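PDB 1TU7: glutathione S-transferase 2 from Onchocerca volvulus, which catalyses the conjugation of glutathione to electrophilic substrates and appears to play a central role in the parasite's detoxification system. Local coordinates for residues S2-F8 with L50-G56; L21-D25 with I147-Y152; S43-F47 with Q59-S63. All blocks are in the same frame, centred on the assembly; numbering follows the deposited sequence.

A glutathione transferase illustrates how a small sheet, a bound peptide and a domain boundary are tied together. Interactions 1 and 3, with centres about 9 Å apart, share the N-terminal thioredoxin-like domain: strand 3-8 pairs with strand 52-55, which neighbours strand 58-61, and both contacts touch glutathione. Interaction 2 lies about 16 Å from interaction 1 and 22 Å from interaction 3, between centres, where helix 15-23 meets helix 149-164 of the C-terminal domain. Along the chain the order is 2-8, 21-25, 43-47, 50-56, 59-63 and 147-152, so interaction 3 nests within interaction 2. Because helix 15-23 directly follows strand 3-8 in the chain, the glutathione site and the domain interface are built from consecutive elements.

Interaction 1 (S2-F8 with L50-G56); sequences SYKLTYF and LPCLYDG. With GSH (glutathione), chain C.
K4 and Y54 lie side by side across the antiparallel pairing of strands 3-8 and 52-55, a central element of the thioredoxin-like fold of glutathione transferases. Four bonds between the backbones of K4, Y54, T6 and C52 hold the ladder together, and G56 N to S2 O extends it. K4 runs along the tyrosine with CE 3.6 Å from Y54 CD1. With Y54 CG beside its own backbone N (chi1 -56°), the ring lies alongside K4 and turns an edge to T6 OG1, 3.4 Å from Y54 CE1; that hydroxyl has its hydrogen bond with D31 on strand 29-33.

The other face carries Y3, L5, L53 and D55, turned toward helices 15-23 and 63-73. Y3 and D55 point the same way, ring and carboxylate planes 39° apart, with Y3 CE2 3.5 Å from D55 OD1. K73 links their outer ends by bonding to Y3 OH and forming a salt bridge with D55 OD2, which H69 also reaches.

Just before strand 52-55 the chain passes through the cis-proline loop, a hallmark of thioredoxin-like proteins. L50 crosses F8 at about a right angle and sets CD1 over one face of the ring, 4.2 Å from its centroid and 17° off the normal, a CH-pi contact. P51 lies alongside Y7, its CD 3.7 Å from Y7 CE2. The cis peptide leaves the backbone of L50 facing glutathione in the manner of a strand: L50 N gives a hydrogen bond to O2 of glutathione at 2.9 Å, and glutathione N2 returns one to L50 O at 2.8 Å. Y7, its hydroxyl hydrogen-bonded to L13 N, places OH 3.4 Å from the glutathione sulfur SG2.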
loop_
_atom_site.group_PDB
_atom_site.type_symbol
_atom_site.label_atom_id
_atom_site.label_comp_id
_atom_site.label_asym_id
_atom_site.label_seq_id
_atom_site.Cartn_x
_atom_site.Cartn_y
_atom_site.Cartn_z
ATOM N N SER A 2 -16.052 -4.746 21.066
ATOM C CA SER A 2 -15.779 -5.697 20.000
ATOM C C SER A 2 -14.701 -5.281 19.002
ATOM O O SER A 2 -14.161 -6.138 18.286
ATOM C CB SER A 2 -17.054 -6.045 19.253
ATOM O OG SER A 2 -17.454 -5.013 18.376
ATOM N N TYR A 3 -14.391 -3.988 18.942
ATOM C CA TYR A 3 -13.289 -3.486 18.141
ATOM C C TYR A 3 -12.110 -3.205 19.041
ATOM O O TYR A 3 -12.217 -2.515 20.045
ATOM C CB TYR A 3 -13.658 -2.196 17.417
ATOM C CG TYR A 3 -14.696 -2.312 16.341
ATOM C CD1 TYR A 3 -16.009 -2.044 16.613
ATOM C CD2 TYR A 3 -14.360 -2.659 15.055
ATOM C CE1 TYR A 3 -16.973 -2.109 15.646
ATOM C CE2 TYR A 3 -15.325 -2.747 14.069
ATOM C CZ TYR A 3 -16.640 -2.464 14.375
ATOM O OH TYR A 3 -17.646 -2.529 13.433
ATOM N N LYS A 4 -10.947 -3.706 18.661
ATOM C CA LYS A 4 -9.704 -3.434 19.372
ATOM C C LYS A 4 -8.636 -3.151 18.338
ATOM O O LYS A 4 -8.442 -3.935 17.422
ATOM C CB LYS A 4 -9.277 -4.596 20.264
ATOM C CG LYS A 4 -7.950 -4.368 20.919
ATOM C CD LYS A 4 -7.689 -5.263 22.094
ATOM C CE LYS A 4 -7.457 -6.643 21.708
ATOM N NZ LYS A 4 -7.284 -7.471 22.954
ATOM N N LEU A 5 -7.923 -2.050 18.497
ATOM C CA LEU A 5 -6.814 -1.712 17.629
ATOM C C LEU A 5 -5.549 -1.773 18.431
ATOM O O LEU A 5 -5.404 -1.031 19.420
ATOM C CB LEU A 5 -6.999 -0.312 17.060
ATOM C CG LEU A 5 -5.920 0.157 16.085
ATOM C CD1 LEU A 5 -6.041 -0.574 14.751
ATOM C CD2 LEU A 5 -6.028 1.648 15.893
ATOM N N THR A 6 -4.632 -2.625 18.002
ATOM C CA THR A 6 -3.364 -2.841 18.682
ATOM C C THR A 6 -2.260 -2.195 17.865
ATOM O O THR A 6 -2.087 -2.502 16.686
ATOM C CB THR A 6 -3.131 -4.334 18.867
ATOM O OG1 THR A 6 -4.169 -4.846 19.716
ATOM C CG2 THR A 6 -1.815 -4.598 19.592
ATOM N N TYR A 7 -1.535 -1.271 18.493
ATOM C CA TYR A 7 -0.398 -0.615 17.875
ATOM C C TYR A 7 0.504 -0.091 18.981
ATOM O O TYR A 7 0.194 -0.192 20.156
ATOM C CB TYR A 7 -0.847 0.549 16.970
ATOM C CG TYR A 7 0.228 1.091 16.051
ATOM C CD1 TYR A 7 0.686 2.398 16.187
ATOM C CD2 TYR A 7 0.819 0.300 15.087
ATOM C CE1 TYR A 7 1.664 2.917 15.371
ATOM C CE2 TYR A 7 1.805 0.815 14.246
ATOM C CZ TYR A 7 2.209 2.137 14.384
ATOM O OH TYR A 7 3.176 2.685 13.579
ATOM N N PHE A 8 1.636 0.458 18.601
ATOM C CA PHE A 8 2.502 1.110 19.574
ATOM C C PHE A 8 1.860 2.401 20.072
ATOM O O PHE A 8 0.852 2.899 19.530
ATOM C CB PHE A 8 3.861 1.322 18.920
ATOM C CG PHE A 8 4.491 0.033 18.481
ATOM C CD1 PHE A 8 4.476 -0.370 17.149
ATOM C CD2 PHE A 8 4.994 -0.842 19.435
ATOM C CE1 PHE A 8 5.000 -1.580 16.749
ATOM C CE2 PHE A 8 5.521 -2.069 19.049
ATOM C CZ PHE A 8 5.530 -2.448 17.697
ATOM N N LEU A 50 2.411 -4.598 13.538
ATOM C CA LEU A 50 1.212 -3.842 13.891
ATOM C C LEU A 50 1.082 -2.687 12.894
ATOM O O LEU A 50 2.070 -2.284 12.292
ATOM C CB LEU A 50 1.361 -3.311 15.321
ATOM C CG LEU A 50 1.566 -4.394 16.393
ATOM C CD1 LEU A 50 1.707 -3.773 17.788
ATOM C CD2 LEU A 50 0.479 -5.427 16.374
ATOM N N PRO A 51 -0.095 -2.088 12.711
ATOM C CA PRO A 51 -1.299 -2.276 13.515
ATOM C C PRO A 51 -2.075 -3.526 13.220
ATOM O O PRO A 51 -1.914 -4.132 12.153
ATOM C CB PRO A 51 -2.133 -1.045 13.142
ATOM C CG PRO A 51 -1.730 -0.732 11.762
ATOM C CD PRO A 51 -0.263 -1.006 11.729
ATOM N N CYS A 52 -2.868 -3.926 14.204
ATOM C CA CYS A 52 -3.863 -4.991 14.067
ATOM C C CYS A 52 -5.199 -4.540 14.538
ATOM O O CYS A 52 -5.289 -4.011 15.636
ATOM C CB CYS A 52 -3.409 -6.182 14.894
ATOM S SG CYS A 52 -4.475 -7.620 14.815
ATOM N N LEU A 53 -6.245 -4.752 13.742
ATOM C CA LEU A 53 -7.610 -4.549 14.190
ATOM C C LEU A 53 -8.254 -5.904 14.447
ATOM O O LEU A 53 -8.309 -6.749 13.544
ATOM C CB LEU A 53 -8.427 -3.789 13.150
ATOM C CG LEU A 53 -9.886 -3.584 13.556
ATOM C CD1 LEU A 53 -9.958 -2.518 14.642
ATOM C CD2 LEU A 53 -10.671 -3.251 12.272
ATOM N N TYR A 54 -8.747 -6.078 15.660
ATOM C CA TYR A 54 -9.676 -7.144 15.974
ATOM C C TYR A 54 -11.080 -6.598 15.815
ATOM O O TYR A 54 -11.455 -5.636 16.470
ATOM C CB TYR A 54 -9.436 -7.627 17.402
ATOM C CG TYR A 54 -8.017 -8.096 17.695
ATOM C CD1 TYR A 54 -7.046 -7.205 18.177
ATOM C CD2 TYR A 54 -7.643 -9.437 17.505
ATOM C CE1 TYR A 54 -5.763 -7.628 18.462
ATOM C CE2 TYR A 54 -6.354 -9.854 17.793
ATOM C CZ TYR A 54 -5.430 -8.954 18.285
ATOM O OH TYR A 54 -4.138 -9.352 18.612
ATOM N N ASP A 55 -11.812 -7.185 14.883
ATOM C CA ASP A 55 -13.192 -6.832 14.625
ATOM C C ASP A 55 -14.009 -8.062 14.944
ATOM O O ASP A 55 -14.092 -8.994 14.136
ATOM C CB ASP A 55 -13.335 -6.453 13.167
ATOM C CG ASP A 55 -14.720 -5.995 12.831
ATOM O OD1 ASP A 55 -15.657 -6.214 13.643
ATOM O OD2 ASP A 55 -14.967 -5.417 11.762
ATOM N N GLY A 56 -14.572 -8.085 16.146
ATOM C CA GLY A 56 -15.150 -9.312 16.662
ATOM C C GLY A 56 -14.090 -10.416 16.659
ATOM O O GLY A 56 -13.004 -10.218 17.197
HETATM N N1 GSH C . 2.608 -2.458 5.581
HETATM C CA1 GSH C . 2.455 -2.429 6.985
HETATM C C1 GSH C . 1.184 -1.832 7.421
HETATM O O11 GSH C . 0.798 -0.779 6.676
HETATM O O12 GSH C . 0.439 -2.098 8.434
HETATM C CB1 GSH C . 3.572 -2.062 7.865
HETATM C CG1 GSH C . 3.508 -2.479 9.311
HETATM C CD1 GSH C . 4.760 -2.045 10.058
HETATM O OE1 GSH C . 5.816 -1.585 9.347
HETATM N N2 GSH C . 4.750 -2.115 11.362
HETATM C CA2 GSH C . 5.860 -1.667 12.206
HETATM C C2 GSH C . 6.075 -2.674 13.267
HETATM O O2 GSH C . 5.035 -3.465 13.709
HETATM C CB2 GSH C . 5.521 -0.348 12.894
HETATM S SG2 GSH C . 5.576 1.036 11.735
HETATM N N3 GSH C . 7.283 -2.822 13.785
HETATM C CA3 GSH C . 7.454 -3.797 14.828
HETATM C C3 GSH C . 8.418 -4.861 14.414
HETATM O O31 GSH C . 8.620 -5.243 13.170
HETATM O O32 GSH C . 9.135 -5.476 15.449
HETATM O O HOH W 1 -12.726 -8.357 19.053
HETATM O O HOH W 2 -17.125 -5.728 15.805
#

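Interaction 2 (L21-D25 with I147-Y152); sequences LVDQD and ISYADY
D23 holds its CG anti to the backbone N (chi1 -173°), which sends the carboxylate out from helix 15-23 to meet the hydroxyl of Y152, while Q24 folds back at chi2 (-53°) and brings its amide to the same oxygen. The contact thereby joins the thioredoxin-like N-terminal domain to the all-helical C-terminal domain of the glutathione transferase fold. Y152 OH gives a short hydrogen bond of 2.6 Å to D23 OD1, approached on the anti side of the carboxylate, and in turn accepts a nearly straight bond from Q24 NE2 at 3.0 Å. Donor and acceptor roles are thus both used at one phenol oxygen, an arrangement that would direct the phenol proton to the aspartate. The D23 and Q24 side chains each cross Y152 at about a right angle, with carboxylate and amide planes both 61° from the ring, and both meet its hydroxyl end; D23 CB packs 3.5 Å from Y152 CE2.

I147 lies beside this polar junction, with CG2 3.9 Å from Q24 NE2 and CD1 4.0 Å from D23 OD1. D23 OD1 also has a salt bridge to R185, which would help to keep the carboxylate negative, and F20 meets the Y152 ring. Both helices are at an end here: helix 15-23 closes in a Schellman motif at D25, whereas helix 149-164 begins. There S148 and D151 sit in the Ser-x-x-Asp pattern of the N-capping box of glutathione transferases, and the half made here is the 2.9 Å hydrogen bond from S148 N to D151 OD2.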
loop_
_atom_site.group_PDB
_atom_site.type_symbol
_atom_site.label_atom_id
_atom_site.label_comp_id
_atom_site.label_asym_id
_atom_site.label_seq_id
_atom_site.Cartn_x
_atom_site.Cartn_y
_atom_site.Cartn_z
ATOM N N LEU A 21 -12.177 5.787 13.393
ATOM C CA LEU A 21 -13.018 5.228 14.438
ATOM C C LEU A 21 -13.551 6.356 15.314
ATOM O O LEU A 21 -14.722 6.390 15.639
ATOM C CB LEU A 21 -12.218 4.207 15.232
ATOM C CG LEU A 21 -11.797 2.953 14.488
ATOM C CD1 LEU A 21 -10.750 2.212 15.239
ATOM C CD2 LEU A 21 -13.000 2.033 14.250
ATOM N N VAL A 22 -12.697 7.286 15.665
ATOM C CA VAL A 22 -13.102 8.402 16.522
ATOM C C VAL A 22 -14.143 9.250 15.797
ATOM O O VAL A 22 -15.177 9.566 16.357
ATOM C CB VAL A 22 -11.903 9.264 16.929
ATOM C CG1 VAL A 22 -12.364 10.567 17.518
ATOM C CG2 VAL A 22 -11.044 8.526 17.952
ATOM N N ASP A 23 -13.896 9.613 14.549
ATOM C CA ASP A 23 -14.797 10.494 13.825
ATOM C C ASP A 23 -16.138 9.852 13.555
ATOM O O ASP A 23 -17.176 10.524 13.586
ATOM C CB ASP A 23 -14.167 10.930 12.514
ATOM C CG ASP A 23 -14.989 11.971 11.810
ATOM O OD1 ASP A 23 -15.473 11.678 10.683
ATOM O OD2 ASP A 23 -15.169 13.086 12.319
ATOM N N GLN A 24 -16.130 8.555 13.267
ATOM C CA GLN A 24 -17.349 7.790 13.008
ATOM C C GLN A 24 -18.044 7.352 14.296
ATOM O O GLN A 24 -19.115 6.747 14.232
ATOM C CB GLN A 24 -17.042 6.592 12.114
ATOM C CG GLN A 24 -16.727 6.955 10.669
ATOM C CD GLN A 24 -17.781 7.817 10.052
ATOM O OE1 GLN A 24 -18.947 7.463 10.098
ATOM N NE2 GLN A 24 -17.395 8.977 9.554
ATOM N N ASP A 25 -17.448 7.674 15.443
ATOM C CA ASP A 25 -17.952 7.303 16.760
ATOM C C ASP A 25 -18.147 5.808 16.923
ATOM O O ASP A 25 -19.133 5.334 17.510
ATOM C CB ASP A 25 -19.237 8.075 17.092
ATOM C CG ASP A 25 -19.412 8.261 18.554
ATOM O OD1 ASP A 25 -20.571 8.450 18.980
ATOM O OD2 ASP A 25 -18.449 8.255 19.348
ATOM N N ILE A 147 -17.606 11.997 3.357
ATOM C CA ILE A 147 -16.345 11.561 3.903
ATOM C C ILE A 147 -16.009 10.155 3.458
ATOM O O ILE A 147 -16.893 9.321 3.222
ATOM C CB ILE A 147 -16.366 11.707 5.446
ATOM C CG1 ILE A 147 -14.922 11.615 5.998
ATOM C CG2 ILE A 147 -17.340 10.699 6.110
ATOM C CD1 ILE A 147 -14.558 12.650 6.960
ATOM N N SER A 148 -14.717 9.905 3.335
ATOM C CA SER A 148 -14.200 8.594 2.988
ATOM C C SER A 148 -12.975 8.294 3.822
ATOM O O SER A 148 -12.418 9.188 4.468
ATOM C CB SER A 148 -13.823 8.519 1.512
ATOM O OG SER A 148 -12.739 9.401 1.202
ATOM N N TYR A 149 -12.490 7.062 3.760
ATOM C CA TYR A 149 -11.359 6.722 4.594
ATOM C C TYR A 149 -10.128 7.547 4.242
ATOM O O TYR A 149 -9.298 7.814 5.115
ATOM C CB TYR A 149 -11.031 5.244 4.563
ATOM C CG TYR A 149 -10.535 4.677 3.257
ATOM C CD1 TYR A 149 -9.170 4.585 2.997
ATOM C CD2 TYR A 149 -11.411 4.179 2.294
ATOM C CE1 TYR A 149 -8.690 4.058 1.835
ATOM C CE2 TYR A 149 -10.920 3.600 1.124
ATOM C CZ TYR A 149 -9.560 3.544 0.897
ATOM O OH TYR A 149 -9.096 2.952 -0.267
ATOM N N ALA A 150 -9.998 7.929 2.972
ATOM C CA ALA A 150 -8.822 8.640 2.534
ATOM C C ALA A 150 -8.718 10.006 3.188
ATOM O O ALA A 150 -7.610 10.490 3.389
ATOM C CB ALA A 150 -8.791 8.778 1.009
ATOM N N ASP A 151 -9.841 10.611 3.562
ATOM C CA ASP A 151 -9.796 11.885 4.268
ATOM C C ASP A 151 -9.004 11.817 5.558
ATOM O O ASP A 151 -8.241 12.744 5.886
ATOM C CB ASP A 151 -11.206 12.395 4.563
ATOM C CG ASP A 151 -11.955 12.767 3.335
ATOM O OD1 ASP A 151 -11.443 13.588 2.533
ATOM O OD2 ASP A 151 -13.081 12.286 3.138
ATOM N N TYR A 152 -9.140 10.737 6.303
ATOM C CA TYR A 152 -8.403 10.613 7.567
ATOM C C TYR A 152 -6.917 10.472 7.345
ATOM O O TYR A 152 -6.118 11.009 8.080
ATOM C CB TYR A 152 -8.932 9.432 8.402
ATOM C CG TYR A 152 -10.435 9.515 8.644
ATOM C CD1 TYR A 152 -11.300 8.560 8.087
ATOM C CD2 TYR A 152 -10.993 10.550 9.374
ATOM C CE1 TYR A 152 -12.642 8.641 8.299
ATOM C CE2 TYR A 152 -12.354 10.628 9.581
ATOM C CZ TYR A 152 -13.160 9.684 9.032
ATOM O OH TYR A 152 -14.516 9.767 9.239
#

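Interaction 3 (S43-F47 with Q59-S63); sequences SQFQF and QIVQS. With GSH (glutathione), chain C.
Q44 to F47, in the irregular segment 43-47, run roughly the same way as Q59 to Q62, 26° apart end to end, with the CA atoms of Q46 and V61 6.9 Å from one another; side chains, not strand pairing, make the join. Q59 makes the polar link. Its extended chain, CG anti to the backbone N (chi1 -178°), carries the amide to Q44, where NE2 gives a hydrogen bond of 2.9 Å to Q44 O. The bond lies in the amide plane but arrives from above the carbonyl plane. The same NE2 comes within 3.4 Å of F45 CD2; the two side chains cross at about a right angle, ring and amide planes 58° apart.

V61 is the apolar hub. Its CG1 meets the edge of the F45 ring, 4.1 Å from CD2, and its CG2 lies 3.9 Å from CD1 of F47. Q46 slides past Q59 in the opposite direction, its CB 3.9 Å from V61 CG2; the backbone N of Q46 is buried without a partner in the model. F47 then turns to the second subunit, whose F128 its ring meets edge-to-face, consistent with the aromatic lock-and-key of pi-class dimers.

Past V61 the chain enters helix 63-73 and the glutathione site. S63 N bonds to glutathione O12 at 2.9 Å, and S63 OG gives a bond to O11 while R95 holds the same hydroxyl. The glutathione carboxylate thus sits at the amino end of a helix, where the helix dipole and R95 would probably stabilise its negative charge. One contact therefore ties the dimer key to the strand leading into the glutathione site, by the Q59-to-Q44 hydrogen bond and a valine shared by two phenylalanines.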
loop_
_atom_site.group_PDB
_atom_site.type_symbol
_atom_site.label_atom_id
_atom_site.label_comp_id
_atom_site.label_asym_id
_atom_site.label_seq_id
_atom_site.Cartn_x
_atom_site.Cartn_y
_atom_site.Cartn_z
ATOM N N SER A 43 4.495 -13.094 17.272
ATOM C CA SER A 43 4.091 -14.241 16.459
ATOM C C SER A 43 2.575 -14.373 16.298
ATOM O O SER A 43 2.107 -15.084 15.412
ATOM C CB SER A 43 4.669 -15.550 17.023
ATOM O OG SER A 43 4.042 -15.886 18.224
ATOM N N GLN A 44 1.810 -13.672 17.135
ATOM C CA GLN A 44 0.358 -13.677 17.022
ATOM C C GLN A 44 -0.175 -12.914 15.809
ATOM O O GLN A 44 -1.342 -13.058 15.487
ATOM C CB GLN A 44 -0.247 -13.046 18.255
ATOM C CG GLN A 44 0.111 -13.803 19.533
ATOM C CD GLN A 44 -0.542 -13.221 20.747
ATOM O OE1 GLN A 44 -1.482 -12.434 20.643
ATOM N NE2 GLN A 44 -0.061 -13.618 21.919
ATOM N N PHE A 45 0.672 -12.117 15.178
ATOM C CA PHE A 45 0.296 -11.251 14.048
ATOM C C PHE A 45 0.814 -11.857 12.773
ATOM O O PHE A 45 1.928 -12.339 12.743
ATOM C CB PHE A 45 0.811 -9.844 14.310
ATOM C CG PHE A 45 0.287 -9.318 15.602
ATOM C CD1 PHE A 45 1.055 -9.391 16.747
ATOM C CD2 PHE A 45 -1.028 -8.909 15.715
ATOM C CE1 PHE A 45 0.544 -8.989 17.982
ATOM C CE2 PHE A 45 -1.543 -8.491 16.928
ATOM C CZ PHE A 45 -0.763 -8.531 18.065
ATOM N N GLN A 46 -0.004 -11.814 11.728
ATOM C CA GLN A 46 0.258 -12.562 10.509
ATOM C C GLN A 46 1.575 -12.202 9.801
ATOM O O GLN A 46 2.178 -13.057 9.168
ATOM C CB GLN A 46 -0.933 -12.432 9.556
ATOM C CG GLN A 46 -2.211 -13.097 10.068
ATOM C CD GLN A 46 -3.219 -12.151 10.734
ATOM O OE1 GLN A 46 -4.456 -12.269 10.523
ATOM N NE2 GLN A 46 -2.722 -11.256 11.550
ATOM N N PHE A 47 2.022 -10.951 9.894
ATOM C CA PHE A 47 3.333 -10.545 9.410
ATOM C C PHE A 47 4.294 -10.108 10.513
ATOM O O PHE A 47 5.294 -9.487 10.240
ATOM C CB PHE A 47 3.204 -9.471 8.315
ATOM C CG PHE A 47 2.410 -9.941 7.145
ATOM C CD1 PHE A 47 1.104 -9.517 6.912
ATOM C CD2 PHE A 47 2.965 -10.876 6.296
ATOM C CE1 PHE A 47 0.406 -10.015 5.830
ATOM C CE2 PHE A 47 2.339 -11.340 5.247
ATOM C CZ PHE A 47 1.012 -10.964 5.031
ATOM N N GLN A 59 -9.202 -11.080 12.949
ATOM C CA GLN A 59 -7.948 -10.450 13.206
ATOM C C GLN A 59 -7.359 -9.973 11.881
ATOM O O GLN A 59 -6.984 -10.774 11.010
ATOM C CB GLN A 59 -6.983 -11.414 13.904
ATOM C CG GLN A 59 -5.661 -10.762 14.246
ATOM C CD GLN A 59 -4.530 -11.703 14.622
ATOM O OE1 GLN A 59 -4.527 -12.861 14.226
ATOM N NE2 GLN A 59 -3.521 -11.178 15.296
ATOM N N ILE A 60 -7.272 -8.640 11.735
ATOM C CA ILE A 60 -6.859 -8.011 10.493
ATOM C C ILE A 60 -5.608 -7.173 10.724
ATOM O O ILE A 60 -5.641 -6.189 11.465
ATOM C CB ILE A 60 -7.981 -7.114 9.956
ATOM C CG1 ILE A 60 -9.304 -7.862 9.930
ATOM C CG2 ILE A 60 -7.596 -6.625 8.566
ATOM C CD1 ILE A 60 -10.488 -6.951 9.742
ATOM N N VAL A 61 -4.494 -7.554 10.119
ATOM C CA VAL A 61 -3.329 -6.704 10.057
ATOM C C VAL A 61 -3.271 -6.021 8.677
ATOM O O VAL A 61 -4.142 -6.259 7.834
ATOM C CB VAL A 61 -2.012 -7.458 10.412
ATOM C CG1 VAL A 61 -2.056 -7.939 11.840
ATOM C CG2 VAL A 61 -1.719 -8.620 9.458
ATOM N N GLN A 62 -2.277 -5.138 8.516
ATOM C CA GLN A 62 -2.045 -4.293 7.346
ATOM C C GLN A 62 -2.949 -3.081 7.395
ATOM O O GLN A 62 -4.141 -3.162 7.151
ATOM C CB GLN A 62 -2.149 -5.048 6.019
ATOM C CG GLN A 62 -1.011 -6.036 5.818
ATOM C CD GLN A 62 0.336 -5.422 5.526
ATOM O OE1 GLN A 62 1.377 -6.133 5.534
ATOM N NE2 GLN A 62 0.355 -4.161 5.255
ATOM N N SER A 63 -2.341 -1.932 7.673
ATOM C CA SER A 63 -3.081 -0.714 7.878
ATOM C C SER A 63 -4.023 -0.399 6.729
ATOM O O SER A 63 -5.136 0.037 6.970
ATOM C CB SER A 63 -2.152 0.466 8.131
ATOM O OG SER A 63 -1.297 0.743 7.024
HETATM N N1 GSH C . 2.608 -2.458 5.581
HETATM C CA1 GSH C . 2.455 -2.429 6.985
HETATM C C1 GSH C . 1.184 -1.832 7.421
HETATM O O11 GSH C . 0.798 -0.779 6.676
HETATM O O12 GSH C . 0.439 -2.098 8.434
HETATM C CB1 GSH C . 3.572 -2.062 7.865
HETATM C CG1 GSH C . 3.508 -2.479 9.311
HETATM C CD1 GSH C . 4.760 -2.045 10.058
HETATM O OE1 GSH C . 5.816 -1.585 9.347
HETATM N N2 GSH C . 4.750 -2.115 11.362
HETATM C CA2 GSH C . 5.860 -1.667 12.206
HETATM C C2 GSH C . 6.075 -2.674 13.267
HETATM O O2 GSH C . 5.035 -3.465 13.709
HETATM C CB2 GSH C . 5.521 -0.348 12.894
HETATM S SG2 GSH C . 5.576 1.036 11.735
HETATM N N3 GSH C . 7.283 -2.822 13.785
HETATM C CA3 GSH C . 7.454 -3.797 14.828
HETATM C C3 GSH C . 8.418 -4.861 14.414
HETATM O O31 GSH C . 8.620 -5.243 13.170
HETATM O O32 GSH C . 9.135 -5.476 15.449
#